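ZYG-9 (Caenorhabditis elegans, PDB 2OF3) organises microtubules and spindle poles during meiosis and mitosis in the one-cell embryo and is required for default nucleus positioning in oocytes. Local coordinates at residues A[108-111]-A[112-116]; A[141-145]-A[146-150]. One frame throughout, in Å; residues are numbered along the deposited sequence. Where two conformers were deposited one is given.

How the contacts relate
Followed from the N terminus, the chain reaches contact 1 first, within helix 101-120, where residues 108-111 and 112-116 form successive turns of one helix. It then passes through helix 127-139 and the loop behind it to contact 2, where loop residues 141-145 meet the first turn of helix 146-163. Neither contact closes a long loop; they stand in series, without nesting or crossing, their centres about 16 Å apart. What joins them is packing: L108 CD1 of contact 1 lies 4.1 Å from M148 SD of contact 2. Helix 101-120 is thereby laid against the start of helix 146-163 in the helical-repeat body of the TOG domain.

Contact 1: A[108-111]-A[112-116]; sequences LELC and KVIVE
L110 and I114, one turn apart on helix 101-120, make the apolar side-chain contact between residues 108-111 and 112-116: L110 CG lies 3.9 Å from I114 CD1, and the two side chains cross obliquely. With CG anti to the backbone nitrogen (chi1 -176°), the L110 branch leans toward the next turn, where I114 CD1 meets it; I114 holds CG1 beside its own nitrogen and extends CD1 back over L110, with CG1 3.5 Å from L110 O. Beneath this pair runs the alpha-helical i to i+4 pattern. I114 N donates to L110 O at 3.0 Å, and V115 N to C111 O at 3.0 Å. K112 N reaches L108 O at 2.9 Å and V113 N reaches E109 O at 3.1 Å. V113 CG2 also rests 3.5 Å from E109 O.

Further out, neighbouring helices cover several flanks. Helix 60-76 packs on L110 through L67 and L70, helix 85-95 meets I114 through L88 and L89, and C111 faces C92, F133 and I155. On a partly exposed flank, K112 bends at chi2 and chi4 and brings NZ to a long salt bridge of 3.7 Å with E116 OE2.

The chemistry is thus divided: the backbone pairs its own polar groups along the helix, which lets leucine, cysteine, isoleucine and valine side chains enter the interior of the TOG domain, while the charged ends of K112 and E116 are only loosely paired at its partly exposed side.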
loop_
_atom_site.group_PDB
_atom_site.type_symbol
_atom_site.label_atom_id
_atom_site.label_comp_id
_atom_site.label_asym_id
_atom_site.label_seq_id
_atom_site.Cartn_x
_atom_site.Cartn_y
_atom_site.Cartn_z
ATOM N N LEU A 108 5.328 -4.541 -9.951
ATOM C CA LEU A 108 3.980 -4.024 -9.716
ATOM C C LEU A 108 2.933 -4.838 -10.416
ATOM O O LEU A 108 1.819 -4.968 -9.930
ATOM C CB LEU A 108 3.883 -2.535 -10.085
ATOM C CG LEU A 108 4.814 -1.690 -9.199
ATOM C CD1 LEU A 108 4.767 -0.312 -9.810
ATOM C CD2 LEU A 108 4.298 -1.624 -7.742
ATOM N N GLU A 109 3.294 -5.424 -11.560
ATOM C CA GLU A 109 2.393 -6.323 -12.272
ATOM C C GLU A 109 2.149 -7.555 -11.454
ATOM O O GLU A 109 0.999 -8.010 -11.360
ATOM C CB GLU A 109 3.027 -6.690 -13.599
ATOM C CG GLU A 109 2.351 -7.722 -14.378
ATOM C CD GLU A 109 3.151 -8.051 -15.657
ATOM O OE1 GLU A 109 4.061 -7.273 -16.047
ATOM O OE2 GLU A 109 2.844 -9.082 -16.273
ATOM N N LEU A 110 3.203 -8.101 -10.844
ATOM C CA LEU A 110 2.997 -9.225 -9.898
ATOM C C LEU A 110 2.123 -8.832 -8.698
ATOM O O LEU A 110 1.224 -9.593 -8.327
ATOM C CB LEU A 110 4.314 -9.873 -9.418
ATOM C CG LEU A 110 4.154 -11.099 -8.510
ATOM C CD1 LEU A 110 3.315 -12.226 -9.197
ATOM C CD2 LEU A 110 5.516 -11.633 -8.095
ATOM N N CYS A 111 2.370 -7.663 -8.103
ATOM C CA CYS A 111 1.598 -7.209 -6.941
ATOM C C CYS A 111 0.128 -7.104 -7.329
ATOM O O CYS A 111 -0.739 -7.537 -6.583
ATOM C CB CYS A 111 2.083 -5.832 -6.430
ATOM S SG CYS A 111 3.722 -5.895 -5.690
ATOM N N LYS A 112 -0.148 -6.526 -8.500
ATOM C CA LYS A 112 -1.520 -6.393 -9.018
ATOM C C LYS A 112 -2.263 -7.733 -9.168
ATOM O O LYS A 112 -3.407 -7.877 -8.729
ATOM C CB LYS A 112 -1.515 -5.574 -10.331
ATOM C CG LYS A 112 -2.879 -5.342 -11.010
ATOM C CD LYS A 112 -3.662 -4.176 -10.380
ATOM C CE LYS A 112 -5.011 -3.955 -11.147
ATOM N NZ LYS A 112 -4.697 -3.496 -12.561
ATOM N N VAL A 113 -1.601 -8.706 -9.747
ATOM C CA VAL A 113 -2.181 -10.019 -9.968
ATOM C C VAL A 113 -2.504 -10.654 -8.624
ATOM O O VAL A 113 -3.568 -11.245 -8.442
ATOM C CB VAL A 113 -1.141 -10.860 -10.804
ATOM C CG1 VAL A 113 -1.210 -12.312 -10.560
ATOM C CG2 VAL A 113 -1.273 -10.544 -12.327
ATOM N N ILE A 114 -1.575 -10.559 -7.676
ATOM C CA ILE A 114 -1.757 -11.156 -6.343
ATOM C C ILE A 114 -2.945 -10.523 -5.589
ATOM O O ILE A 114 -3.813 -11.242 -5.085
ATOM C CB ILE A 114 -0.429 -11.098 -5.473
ATOM C CG1 ILE A 114 0.609 -12.124 -5.961
ATOM C CG2 ILE A 114 -0.721 -11.386 -3.981
ATOM C CD1 ILE A 114 1.983 -11.845 -5.377
ATOM N N VAL A 115 -3.020 -9.194 -5.542
ATOM C CA VAL A 115 -4.126 -8.531 -4.807
ATOM C C VAL A 115 -5.496 -8.709 -5.500
ATOM O O VAL A 115 -6.521 -8.841 -4.809
ATOM C CB VAL A 115 -3.820 -7.032 -4.428
ATOM C CG1 VAL A 115 -2.519 -6.965 -3.664
ATOM C CG2 VAL A 115 -3.729 -6.140 -5.700
ATOM N N GLU A 116 -5.497 -8.765 -6.835
ATOM C CA GLU A 116 -6.727 -9.200 -7.586
ATOM C C GLU A 116 -7.188 -10.610 -7.284
ATOM O O GLU A 116 -8.376 -10.806 -7.079
ATOM C CB GLU A 116 -6.529 -9.029 -9.067
ATOM C CG GLU A 116 -6.869 -7.606 -9.430
ATOM C CD GLU A 116 -6.496 -7.268 -10.853
ATOM O OE1 GLU A 116 -5.765 -8.076 -11.500
ATOM O OE2 GLU A 116 -6.898 -6.168 -11.279
#

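Contact 2: A[141-145]-A[146-150]; sequences TGEAK and DNMRT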
loop_
_atom_site.group_PDB
_atom_site.type_symbol
_atom_site.label_atom_id
_atom_site.label_comp_id
_atom_site.label_asym_id
_atom_site.label_seq_id
_atom_site.Cartn_x
_atom_site.Cartn_y
_atom_site.Cartn_z
ATOM N N THR A 141 4.278 5.364 -4.214
ATOM C CA THR A 141 3.443 6.524 -4.589
ATOM C C THR A 141 4.285 7.779 -4.818
ATOM O O THR A 141 3.825 8.710 -5.473
ATOM C CB THR A 141 2.280 6.854 -3.596
ATOM O OG1 THR A 141 2.801 7.343 -2.348
ATOM C CG2 THR A 141 1.386 5.635 -3.373
ATOM N N GLY A 142 5.516 7.817 -4.318
ATOM C CA GLY A 142 6.365 8.964 -4.575
ATOM C C GLY A 142 7.260 8.804 -5.795
ATOM O O GLY A 142 8.254 9.498 -5.912
ATOM N N GLU A 143 6.937 7.858 -6.668
ATOM C CA GLU A 143 7.690 7.643 -7.899
ATOM C C GLU A 143 7.571 8.906 -8.820
ATOM O O GLU A 143 6.519 9.532 -8.880
ATOM C CB GLU A 143 7.195 6.381 -8.624
ATOM C CG GLU A 143 7.764 5.080 -8.029
ATOM C CD GLU A 143 9.243 5.008 -8.240
ATOM O OE1 GLU A 143 9.655 5.319 -9.368
ATOM O OE2 GLU A 143 10.011 4.691 -7.303
ATOM N N ALA A 144 8.656 9.248 -9.520
ATOM C CA ALA A 144 8.729 10.483 -10.281
ATOM C C ALA A 144 7.944 10.406 -11.584
ATOM O O ALA A 144 7.507 11.442 -12.097
ATOM C CB ALA A 144 10.177 10.860 -10.526
ATOM N N LYS A 145 7.733 9.185 -12.090
ATOM C CA LYS A 145 6.994 8.982 -13.331
ATOM C C LYS A 145 5.519 8.810 -13.093
ATOM O O LYS A 145 5.084 8.004 -12.253
ATOM C CB LYS A 145 7.539 7.770 -14.084
ATOM C CG LYS A 145 8.746 8.092 -14.947
ATOM C CD LYS A 145 9.330 6.811 -15.552
ATOM C CE LYS A 145 8.418 6.213 -16.650
ATOM N NZ LYS A 145 7.571 5.053 -16.134
ATOM N N ASP A 146 4.729 9.545 -13.857
ATOM C CA ASP A 146 3.275 9.526 -13.697
ATOM C C ASP A 146 2.592 8.144 -13.921
ATOM O O ASP A 146 1.622 7.777 -13.217
ATOM C CB ASP A 146 2.691 10.578 -14.628
ATOM C CG ASP A 146 1.232 10.600 -14.597
ATOM O OD1 ASP A 146 0.691 11.234 -13.683
ATOM O OD2 ASP A 146 0.629 9.956 -15.477
ATOM N N ASN A 147 3.089 7.396 -14.898
ATOM C CA ASN A 147 2.577 6.048 -15.167
ATOM C C ASN A 147 2.877 5.076 -14.021
ATOM O O ASN A 147 2.104 4.164 -13.769
ATOM C CB ASN A 147 3.135 5.504 -16.500
ATOM C CG ASN A 147 2.133 5.602 -17.639
ATOM O OD1 ASN A 147 0.912 5.509 -17.429
ATOM N ND2 ASN A 147 2.641 5.769 -18.860
ATOM N N MET A 148 4.006 5.281 -13.349
ATOM C CA MET A 148 4.373 4.477 -12.216
ATOM C C MET A 148 3.464 4.770 -11.008
ATOM O O MET A 148 2.990 3.818 -10.348
ATOM C CB MET A 148 5.848 4.579 -11.912
ATOM C CG MET A 148 6.650 3.806 -13.002
ATOM S SD MET A 148 6.645 2.010 -12.665
ATOM C CE MET A 148 7.919 2.184 -11.495
ATOM N N ARG A 149 3.169 6.048 -10.763
ATOM C CA ARG A 149 2.213 6.418 -9.713
ATOM C C ARG A 149 0.852 5.857 -10.018
ATOM O O ARG A 149 0.139 5.475 -9.122
ATOM C CB ARG A 149 2.129 7.939 -9.527
ATOM C CG ARG A 149 3.410 8.542 -9.029
ATOM C CD ARG A 149 3.237 9.995 -8.630
ATOM N NE ARG A 149 2.854 10.865 -9.754
ATOM C CZ ARG A 149 3.697 11.489 -10.579
ATOM N NH1 ARG A 149 5.042 11.344 -10.502
ATOM N NH2 ARG A 149 3.178 12.252 -11.527
ATOM N N THR A 150 0.474 5.794 -11.291
ATOM C CA THR A 150 -0.802 5.237 -11.662
ATOM C C THR A 150 -0.937 3.743 -11.357
ATOM O O THR A 150 -1.989 3.261 -10.927
ATOM C CB THR A 150 -1.053 5.508 -13.170
ATOM O OG1 THR A 150 -1.183 6.924 -13.312
ATOM C CG2 THR A 150 -2.333 4.822 -13.659
#
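K145 stands at the N-cap of helix 146-163, where the loop after helix 127-139 turns into the next helix of the TOG domain, and its carbonyl oxygen accepts R149 N at 3.1 Å. D146, opening the helix, sends OD1 to within 3.4 Å of R149 NH2 in a salt bridge. M148 N makes a weak bond to K145 O, while its side chain runs beside that of E143, CB to CB 4.0 Å, and K145 NZ crosses to M148 CG at 3.5 Å. L104 and I105 of helix 101-120 also touch M148; the E143 carboxylate pairs with K140. At R149 a bend at chi3 (-63°) folds the guanidinium back over the loop; K145 O and D146 CA lie over one face, offset toward its rim. NH1 bonds E143 O at 2.8 Å, on a carbonyl lone pair and nearly in the guanidinium plane (N-H...O 164°), and A144 O weakly at 2.9 Å. Replacing R149 with leucine would probably leave E143 O and A144 O without this donor and D146 without its charged mate, freeing the loop to shift. T150 closes the turn: OG1 bonds D146 O at 2.9 Å, reaching the carbonyl from the opposite face to T150 N.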